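Local structure of vivid PAS protein VVD (Neurospora crassa, 3D72) at residues L128-V133 with R141-F146; Y10-Y15 with L38-L43. The protein acts as a fungal blue-light photoreceptor linked to the circadian system, binding FAD in a LOV-type PAS domain and forming a rapidly exchanging dimer after light activation. The protein carries 1 engineered substitution. All blocks are in the same frame, centred on the assembly; numbering follows the deposited sequence.

Contact 1. Residues L128-V133 with R141-F146. With FAD (flavin-adenine dinucleotide), chain C.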
loop_
_atom_site.group_PDB
_atom_site.type_symbol
_atom_site.label_atom_id
_atom_site.label_comp_id
_atom_site.label_asym_id
_atom_site.label_seq_id
_atom_site.Cartn_x
_atom_site.Cartn_y
_atom_site.Cartn_z
ATOM N N LEU A 128 -15.234 -13.411 -3.393
ATOM C CA LEU A 128 -15.249 -12.038 -2.911
ATOM C C LEU A 128 -14.786 -11.812 -1.476
ATOM O O LEU A 128 -15.172 -12.540 -0.576
ATOM C CB LEU A 128 -16.678 -11.519 -3.060
ATOM C CG LEU A 128 -17.032 -10.116 -2.586
ATOM C CD1 LEU A 128 -16.399 -9.083 -3.498
ATOM C CD2 LEU A 128 -18.553 -9.985 -2.576
ATOM N N THR A 129 -13.963 -10.781 -1.275
ATOM C CA THR A 129 -13.498 -10.414 0.052
ATOM C C THR A 129 -13.812 -8.932 0.241
ATOM O O THR A 129 -13.481 -8.129 -0.620
ATOM C CB THR A 129 -11.976 -10.592 0.202
ATOM O OG1 THR A 129 -11.611 -11.933 -0.146
ATOM C CG2 THR A 129 -11.554 -10.314 1.646
ATOM N N MET A 130 -14.467 -8.576 1.341
ATOM C CA MET A 130 -14.791 -7.168 1.611
ATOM C C MET A 130 -14.198 -6.768 2.949
ATOM O O MET A 130 -14.415 -7.439 3.963
ATOM C CB MET A 130 -16.303 -6.965 1.628
ATOM C CG MET A 130 -16.954 -7.084 0.261
ATOM S SD MET A 130 -18.753 -7.198 0.346
ATOM C CE MET A 130 -18.996 -8.861 0.933
ATOM N N ILE A 131 -13.446 -5.670 2.948
ATOM C CA ILE A 131 -12.781 -5.181 4.149
ATOM C C ILE A 131 -13.150 -3.723 4.386
ATOM O O ILE A 131 -12.971 -2.898 3.491
ATOM C CB ILE A 131 -11.241 -5.242 3.981
ATOM C CG1 ILE A 131 -10.811 -6.643 3.519
ATOM C CG2 ILE A 131 -10.559 -4.877 5.286
ATOM C CD1 ILE A 131 -11.065 -7.734 4.535
ATOM N N PRO A 132 -13.686 -3.388 5.579
ATOM C CA PRO A 132 -14.037 -1.985 5.823
ATOM C C PRO A 132 -12.782 -1.132 5.882
ATOM O O PRO A 132 -11.736 -1.584 6.346
ATOM C CB PRO A 132 -14.756 -2.034 7.164
ATOM C CG PRO A 132 -14.062 -3.153 7.860
ATOM C CD PRO A 132 -13.962 -4.203 6.774
ATOM N N VAL A 133 -12.920 0.113 5.435
ATOM C CA VAL A 133 -11.821 1.062 5.362
ATOM C C VAL A 133 -12.098 2.384 6.091
ATOM O O VAL A 133 -13.184 2.959 5.970
ATOM C CB VAL A 133 -11.515 1.352 3.865
ATOM C CG1 VAL A 133 -10.425 2.386 3.726
ATOM C CG2 VAL A 133 -11.112 0.055 3.173
ATOM N N ARG A 141 -15.592 4.430 6.669
ATOM C CA ARG A 141 -16.365 5.209 5.698
ATOM C C ARG A 141 -16.601 4.438 4.398
ATOM O O ARG A 141 -17.646 4.573 3.754
ATOM C CB ARG A 141 -15.620 6.520 5.398
ATOM C CG ARG A 141 -16.143 7.340 4.205
ATOM C CD ARG A 141 -17.564 7.809 4.434
ATOM N NE ARG A 141 -18.128 8.450 3.246
ATOM C CZ ARG A 141 -17.994 9.736 2.928
ATOM N NH1 ARG A 141 -18.547 10.200 1.815
ATOM N NH2 ARG A 141 -17.324 10.566 3.719
ATOM N N TYR A 142 -15.629 3.617 4.024
ATOM C CA TYR A 142 -15.737 2.852 2.790
ATOM C C TYR A 142 -15.556 1.369 3.027
ATOM O O TYR A 142 -15.207 0.934 4.114
ATOM C CB TYR A 142 -14.651 3.279 1.800
ATOM C CG TYR A 142 -14.657 4.741 1.466
ATOM C CD1 TYR A 142 -13.709 5.607 2.001
ATOM C CD2 TYR A 142 -15.627 5.262 0.623
ATOM C CE1 TYR A 142 -13.731 6.972 1.701
ATOM C CE2 TYR A 142 -15.662 6.621 0.321
ATOM C CZ TYR A 142 -14.716 7.462 0.862
ATOM O OH TYR A 142 -14.779 8.805 0.583
ATOM N N SER A 143 -15.796 0.600 1.979
ATOM C CA SER A 143 -15.572 -0.836 2.030
ATOM C C SER A 143 -14.817 -1.143 0.751
ATOM O O SER A 143 -15.213 -0.682 -0.327
ATOM C CB SER A 143 -16.884 -1.621 2.043
ATOM O OG SER A 143 -16.607 -3.019 2.053
ATOM N N MET A 144 -13.716 -1.885 0.860
ATOM C CA MET A 144 -12.958 -2.255 -0.326
ATOM C C MET A 144 -13.246 -3.719 -0.621
ATOM O O MET A 144 -13.130 -4.579 0.263
ATOM C CB MET A 144 -11.448 -2.062 -0.134
ATOM C CG MET A 144 -10.635 -2.385 -1.410
ATOM S SD MET A 144 -8.921 -1.759 -1.469
ATOM C CE MET A 144 -9.238 0.057 -1.504
ATOM N N GLY A 145 -13.654 -3.984 -1.855
ATOM C CA GLY A 145 -13.947 -5.344 -2.261
ATOM C C GLY A 145 -12.928 -5.851 -3.258
ATOM O O GLY A 145 -12.468 -5.115 -4.120
ATOM N N PHE A 146 -12.576 -7.127 -3.120
ATOM C CA PHE A 146 -11.620 -7.794 -3.989
ATOM C C PHE A 146 -12.378 -8.934 -4.655
ATOM O O PHE A 146 -13.047 -9.705 -3.969
ATOM C CB PHE A 146 -10.469 -8.346 -3.145
ATOM C CG PHE A 146 -9.701 -7.282 -2.416
ATOM C CD1 PHE A 146 -8.616 -6.658 -3.019
ATOM C CD2 PHE A 146 -10.078 -6.887 -1.138
ATOM C CE1 PHE A 146 -7.909 -5.652 -2.353
ATOM C CE2 PHE A 146 -9.378 -5.879 -0.461
ATOM C CZ PHE A 146 -8.292 -5.264 -1.073
HETATM P PA FAD C . -30.654 -7.823 0.416
HETATM O O1A FAD C . -31.061 -7.190 -0.869
HETATM O O2A FAD C . -31.329 -7.363 1.652
HETATM O O5B FAD C . -30.811 -9.394 0.257
HETATM C C5B FAD C . -30.532 -10.336 1.312
HETATM C C4B FAD C . -31.056 -11.696 0.863
HETATM O O4B FAD C . -30.834 -12.610 1.952
HETATM C C3B FAD C . -32.560 -11.743 0.517
HETATM O O3B FAD C . -32.849 -12.263 -0.755
HETATM C C2B FAD C . -33.208 -12.542 1.642
HETATM O O2B FAD C . -34.260 -13.407 1.303
HETATM C C1B FAD C . -32.052 -13.254 2.350
HETATM N N9A FAD C . -32.096 -13.170 3.798
HETATM C C8A FAD C . -32.072 -12.046 4.576
HETATM N N7A FAD C . -32.138 -12.279 5.866
HETATM C C5A FAD C . -32.238 -13.658 5.942
HETATM C C6A FAD C . -32.337 -14.550 7.068
HETATM N N6A FAD C . -32.372 -14.096 8.325
HETATM N N1A FAD C . -32.416 -15.889 6.822
HETATM C C2A FAD C . -32.381 -16.318 5.531
HETATM N N3A FAD C . -32.281 -15.579 4.401
HETATM C C4A FAD C . -32.218 -14.210 4.704
HETATM N N1 FAD C . -21.903 -8.610 -4.530
HETATM C C2 FAD C . -21.697 -9.379 -5.630
HETATM O O2 FAD C . -22.538 -10.203 -6.034
HETATM N N3 FAD C . -20.488 -9.265 -6.335
HETATM C C4 FAD C . -19.453 -8.385 -6.012
HETATM O O4 FAD C . -18.409 -8.370 -6.703
HETATM C C4X FAD C . -19.671 -7.599 -4.861
HETATM N N5 FAD C . -18.680 -6.677 -4.475
HETATM C C5X FAD C . -18.919 -5.909 -3.349
HETATM C C6 FAD C . -17.926 -4.967 -2.940
HETATM C C7 FAD C . -18.112 -4.148 -1.852
HETATM C C7M FAD C . -16.972 -3.187 -1.485
HETATM C C8 FAD C . -19.330 -4.181 -1.129
HETATM C C8M FAD C . -19.608 -3.287 0.063
HETATM C C9 FAD C . -20.344 -5.129 -1.519
HETATM C C9A FAD C . -20.168 -5.987 -2.618
HETATM N N10 FAD C . -21.161 -6.962 -3.040
HETATM C C10 FAD C . -20.924 -7.712 -4.170
HETATM C "C1'" FAD C . -22.440 -7.171 -2.306
HETATM C "C2'" FAD C . -23.652 -6.317 -2.588
HETATM O "O2'" FAD C . -23.218 -4.976 -2.844
HETATM C "C3'" FAD C . -24.599 -6.445 -1.372
HETATM O "O3'" FAD C . -23.918 -5.969 -0.212
HETATM C "C4'" FAD C . -25.053 -7.921 -1.112
HETATM O "O4'" FAD C . -25.840 -8.364 -2.201
HETATM C "C5'" FAD C . -25.844 -8.084 0.196
HETATM O "O5'" FAD C . -26.619 -6.912 0.496
HETATM P P FAD C . -28.041 -6.630 -0.150
HETATM O O1P FAD C . -28.315 -5.211 0.091
HETATM O O2P FAD C . -28.068 -7.069 -1.567
HETATM O O3P FAD C . -29.114 -7.504 0.662
HETATM O O HOH W 1 -11.423 -12.109 -2.998
#
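The Phe-146 ring meets the opposite strand at its edge, where Thr-129 O and Ile-131 CG1 lie near the ring plane. Its first torsion (-62°) sets CG beside the backbone N, and CD2 comes 3.7 Å from Thr-129 O. At the other end of the pairing, one face of the Tyr-142 ring carries Arg-141 CG near its rim, and Tyr-142 OH sits over the guanidinium centre, while Arg-141 NE forms a salt bridge with Asp-42. The largest flat group, the isoalloxazine of FAD, has Leu-128 and Met-130 on the same face: Leu-128 CD2 is 3.5 Å from FAD C4X, and Met-130 SD is 3.2 Å from FAD C9. Ser-143 OG reaches the flavin methyls, 3.6 Å from FAD C7M. These strands form the antiparallel hairpin in the middle of the PAS sheet. Paired N-H and C=O groups of Thr-129 and Phe-146, then of Ile-131 and Met-144, bind it, until a classic beta bulge sets both Arg-141 and Tyr-142 against Val-133. There Val-133 O accepts two bonds, from Arg-141 N (2.9 Å) and Tyr-142 N (3.2 Å). On the face away from flavin, Val-133 CG2 packs 3.9 Å from Met-144 CB.

Contact 2. Residues Y10-Y15 with L38-L43. With FAD (flavin-adenine dinucleotide), chain C.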
loop_
_atom_site.group_PDB
_atom_site.type_symbol
_atom_site.label_atom_id
_atom_site.label_comp_id
_atom_site.label_asym_id
_atom_site.label_seq_id
_atom_site.Cartn_x
_atom_site.Cartn_y
_atom_site.Cartn_z
ATOM N N TYR A 10 -10.173 8.918 -5.124
ATOM C CA TYR A 10 -9.991 8.191 -3.879
ATOM C C TYR A 10 -8.584 7.707 -3.560
ATOM O O TYR A 10 -7.824 7.389 -4.459
ATOM C CB TYR A 10 -10.961 7.010 -3.839
ATOM C CG TYR A 10 -12.396 7.462 -3.884
ATOM C CD1 TYR A 10 -13.036 7.682 -5.098
ATOM C CD2 TYR A 10 -13.082 7.768 -2.709
ATOM C CE1 TYR A 10 -14.335 8.210 -5.139
ATOM C CE2 TYR A 10 -14.372 8.293 -2.736
ATOM C CZ TYR A 10 -14.989 8.516 -3.955
ATOM O OH TYR A 10 -16.249 9.071 -3.989
ATOM N N ASP A 11 -8.262 7.652 -2.271
ATOM C CA ASP A 11 -6.945 7.203 -1.817
ATOM C C ASP A 11 -6.849 5.679 -1.817
ATOM O O ASP A 11 -6.613 5.065 -0.771
ATOM C CB ASP A 11 -6.650 7.723 -0.406
ATOM C CG ASP A 11 -5.181 7.579 -0.028
ATOM O OD1 ASP A 11 -4.381 7.136 -0.886
ATOM O OD2 ASP A 11 -4.833 7.917 1.122
ATOM N N ILE A 12 -7.004 5.083 -2.995
ATOM C CA ILE A 12 -6.945 3.637 -3.125
ATOM C C ILE A 12 -5.623 3.070 -2.617
ATOM O O ILE A 12 -5.620 2.053 -1.919
ATOM C CB ILE A 12 -7.176 3.197 -4.588
ATOM C CG1 ILE A 12 -8.534 3.718 -5.077
ATOM C CG2 ILE A 12 -7.098 1.670 -4.697
ATOM C CD1 ILE A 12 -9.718 3.320 -4.200
ATOM N N MET A 13 -4.500 3.710 -2.941
ATOM C CA MET A 13 -3.212 3.193 -2.454
ATOM C C MET A 13 -3.127 3.228 -0.934
ATOM O O MET A 13 -2.703 2.247 -0.302
ATOM C CB MET A 13 -2.042 3.980 -3.048
ATOM C CG MET A 13 -1.885 3.789 -4.535
ATOM S SD MET A 13 -0.259 4.330 -5.110
ATOM C CE MET A 13 -0.517 6.056 -5.213
ATOM N N GLY A 14 -3.535 4.351 -0.344
ATOM C CA GLY A 14 -3.489 4.466 1.098
ATOM C C GLY A 14 -4.361 3.418 1.757
ATOM O O GLY A 14 -3.992 2.862 2.793
ATOM N N TYR A 15 -5.514 3.143 1.153
ATOM C CA TYR A 15 -6.429 2.159 1.710
ATOM C C TYR A 15 -5.887 0.740 1.585
ATOM O O TYR A 15 -6.108 -0.085 2.470
ATOM C CB TYR A 15 -7.808 2.269 1.055
ATOM C CG TYR A 15 -8.474 3.612 1.285
ATOM C CD1 TYR A 15 -8.188 4.378 2.420
ATOM C CD2 TYR A 15 -9.400 4.116 0.373
ATOM C CE1 TYR A 15 -8.808 5.615 2.640
ATOM C CE2 TYR A 15 -10.027 5.348 0.586
ATOM C CZ TYR A 15 -9.726 6.089 1.716
ATOM O OH TYR A 15 -10.340 7.307 1.909
ATOM N N LEU A 38 -10.643 -4.791 -7.989
ATOM C CA LEU A 38 -11.138 -4.264 -6.727
ATOM C C LEU A 38 -12.102 -3.136 -6.965
ATOM O O LEU A 38 -12.123 -2.546 -8.039
ATOM C CB LEU A 38 -9.985 -3.753 -5.852
ATOM C CG LEU A 38 -9.159 -2.541 -6.293
ATOM C CD1 LEU A 38 -9.917 -1.244 -6.005
ATOM C CD2 LEU A 38 -7.829 -2.533 -5.533
ATOM N N ILE A 39 -12.917 -2.871 -5.958
ATOM C CA ILE A 39 -13.852 -1.752 -6.017
ATOM C C ILE A 39 -13.952 -1.132 -4.633
ATOM O O ILE A 39 -13.664 -1.771 -3.625
ATOM C CB ILE A 39 -15.264 -2.165 -6.508
ATOM C CG1 ILE A 39 -15.923 -3.136 -5.531
ATOM C CG2 ILE A 39 -15.162 -2.791 -7.885
ATOM C CD1 ILE A 39 -17.384 -3.415 -5.877
ATOM N N LEU A 40 -14.329 0.138 -4.585
ATOM C CA LEU A 40 -14.488 0.831 -3.318
ATOM C C LEU A 40 -15.927 1.330 -3.301
ATOM O O LEU A 40 -16.388 1.909 -4.291
ATOM C CB LEU A 40 -13.542 2.033 -3.225
ATOM C CG LEU A 40 -13.495 2.675 -1.831
ATOM C CD1 LEU A 40 -12.598 1.845 -0.906
ATOM C CD2 LEU A 40 -12.950 4.094 -1.943
ATOM N N CYS A 41 -16.633 1.070 -2.203
ATOM C CA CYS A 41 -18.017 1.503 -2.047
ATOM C C CYS A 41 -18.125 2.464 -0.879
ATOM O O CYS A 41 -17.394 2.342 0.112
ATOM C CB CYS A 41 -18.939 0.305 -1.825
ATOM S SG CYS A 41 -18.970 -0.839 -3.230
ATOM N N ASP A 42 -19.045 3.418 -0.992
ATOM C CA ASP A 42 -19.232 4.422 0.052
ATOM C C ASP A 42 -20.316 3.981 1.039
ATOM O O ASP A 42 -21.497 3.949 0.714
ATOM C CB ASP A 42 -19.625 5.752 -0.588
ATOM C CG ASP A 42 -19.457 6.921 0.355
ATOM O OD1 ASP A 42 -19.597 6.718 1.571
ATOM O OD2 ASP A 42 -19.202 8.048 -0.121
ATOM N N LEU A 43 -19.904 3.644 2.256
ATOM C CA LEU A 43 -20.842 3.200 3.272
ATOM C C LEU A 43 -21.800 4.287 3.722
ATOM O O LEU A 43 -22.866 3.988 4.268
ATOM C CB LEU A 43 -20.086 2.678 4.496
ATOM C CG LEU A 43 -19.216 1.440 4.273
ATOM C CD1 LEU A 43 -18.377 1.168 5.513
ATOM C CD2 LEU A 43 -20.101 0.255 3.944
HETATM P PA FAD C . -30.654 -7.823 0.416
HETATM O O1A FAD C . -31.061 -7.190 -0.869
HETATM O O2A FAD C . -31.329 -7.363 1.652
HETATM O O5B FAD C . -30.811 -9.394 0.257
HETATM C C5B FAD C . -30.532 -10.336 1.312
HETATM C C4B FAD C . -31.056 -11.696 0.863
HETATM O O4B FAD C . -30.834 -12.610 1.952
HETATM C C3B FAD C . -32.560 -11.743 0.517
HETATM O O3B FAD C . -32.849 -12.263 -0.755
HETATM C C2B FAD C . -33.208 -12.542 1.642
HETATM O O2B FAD C . -34.260 -13.407 1.303
HETATM C C1B FAD C . -32.052 -13.254 2.350
HETATM N N9A FAD C . -32.096 -13.170 3.798
HETATM C C8A FAD C . -32.072 -12.046 4.576
HETATM N N7A FAD C . -32.138 -12.279 5.866
HETATM C C5A FAD C . -32.238 -13.658 5.942
HETATM C C6A FAD C . -32.337 -14.550 7.068
HETATM N N6A FAD C . -32.372 -14.096 8.325
HETATM N N1A FAD C . -32.416 -15.889 6.822
HETATM C C2A FAD C . -32.381 -16.318 5.531
HETATM N N3A FAD C . -32.281 -15.579 4.401
HETATM C C4A FAD C . -32.218 -14.210 4.704
HETATM N N1 FAD C . -21.903 -8.610 -4.530
HETATM C C2 FAD C . -21.697 -9.379 -5.630
HETATM O O2 FAD C . -22.538 -10.203 -6.034
HETATM N N3 FAD C . -20.488 -9.265 -6.335
HETATM C C4 FAD C . -19.453 -8.385 -6.012
HETATM O O4 FAD C . -18.409 -8.370 -6.703
HETATM C C4X FAD C . -19.671 -7.599 -4.861
HETATM N N5 FAD C . -18.680 -6.677 -4.475
HETATM C C5X FAD C . -18.919 -5.909 -3.349
HETATM C C6 FAD C . -17.926 -4.967 -2.940
HETATM C C7 FAD C . -18.112 -4.148 -1.852
HETATM C C7M FAD C . -16.972 -3.187 -1.485
HETATM C C8 FAD C . -19.330 -4.181 -1.129
HETATM C C8M FAD C . -19.608 -3.287 0.063
HETATM C C9 FAD C . -20.344 -5.129 -1.519
HETATM C C9A FAD C . -20.168 -5.987 -2.618
HETATM N N10 FAD C . -21.161 -6.962 -3.040
HETATM C C10 FAD C . -20.924 -7.712 -4.170
HETATM C "C1'" FAD C . -22.440 -7.171 -2.306
HETATM C "C2'" FAD C . -23.652 -6.317 -2.588
HETATM O "O2'" FAD C . -23.218 -4.976 -2.844
HETATM C "C3'" FAD C . -24.599 -6.445 -1.372
HETATM O "O3'" FAD C . -23.918 -5.969 -0.212
HETATM C "C4'" FAD C . -25.053 -7.921 -1.112
HETATM O "O4'" FAD C . -25.840 -8.364 -2.201
HETATM C "C5'" FAD C . -25.844 -8.084 0.196
HETATM O "O5'" FAD C . -26.619 -6.912 0.496
HETATM P P FAD C . -28.041 -6.630 -0.150
HETATM O O1P FAD C . -28.315 -5.211 0.091
HETATM O O2P FAD C . -28.068 -7.069 -1.567
HETATM O O3P FAD C . -29.114 -7.504 0.662
HETATM O O HOH W 2 -17.268 9.274 -1.564
#
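Leu-40 rises from its strand into an apolar cluster made by Tyr-10, Ile-12 and Tyr-15, and its CD2 methyl touches all three. With CG anti to the backbone N (chi1 -171°), the leucine fork reaches both tyrosines, its CD1 branch also lying near Tyr-15 CD2. The Tyr-10 side chain runs obliquely to it, and CD2 of Leu-40 lies 3.8 Å from Tyr-10 CD2. Tyr-15 crosses Leu-40 at about a right angle, bringing its CE2 within 4.1 Å of the same CD2 methyl. Ile-12 instead slides past Leu-40 in the opposite direction, its CD1 4.0 Å from Leu-40 CD2, while its other branch, CG2, reaches Leu-38 CD1 at 4.3 Å.

No direct hydrogen bond joins the two segments. A water does so at the margin of the cluster: it lies in the plane of the Tyr-10 ring, 2.6 Å from Tyr-10 OH, and donates to Asp-42 OD2. Tyr-10 OH is also hydrogen-bonded to Ala-6 N, so two partners fix the phenol end. The ring of Tyr-10 further meets that of Tyr-142, nearly perpendicular to it.

Asp-11 turns away from the strand and N-caps the helix, its OD1 accepting from Gly-14 N (3.0 Å) from above the carboxylate plane. Its backbone oxygen stands over one face of the Tyr-15 ring, 3.1 Å above the plane. At this helix start, Asp-11 and Met-13 pack on Met-13 and Asp-11, respectively, of the second subunit.

Ile-39 and Cys-41 point to the opposite side of the strand, where Ile-39 CD1 approaches FAD C6 at 3.4 Å. The arrangement is that of an N-terminal cap packed on the outer face of a PAS sheet whose inner face lines the flavin pocket, as in a LOV domain.

Contacts 1 and 2 have centres 8 Å apart and share one sheet, since strand 38-42 pairs with strand 140-146: Gly-145 N lies 2.8 Å from Ile-39 O, a probable hydrogen bond. A salt bridge from Arg-141 NE to Asp-42 OD1 (2.8 Å) ties their other ends. On the sheet face away from FAD, Tyr-15 continues from Leu-40 onto the hairpin, its CD1 3.3 Å from Val-133 CG1. On the pocket side the two contacts approach the isoalloxazine from opposite faces, Cys-41 of contact 2 lying over the dimethylbenzene end with SG 3.5 Å from FAD C7M, across the ring from the contact 1 side chains.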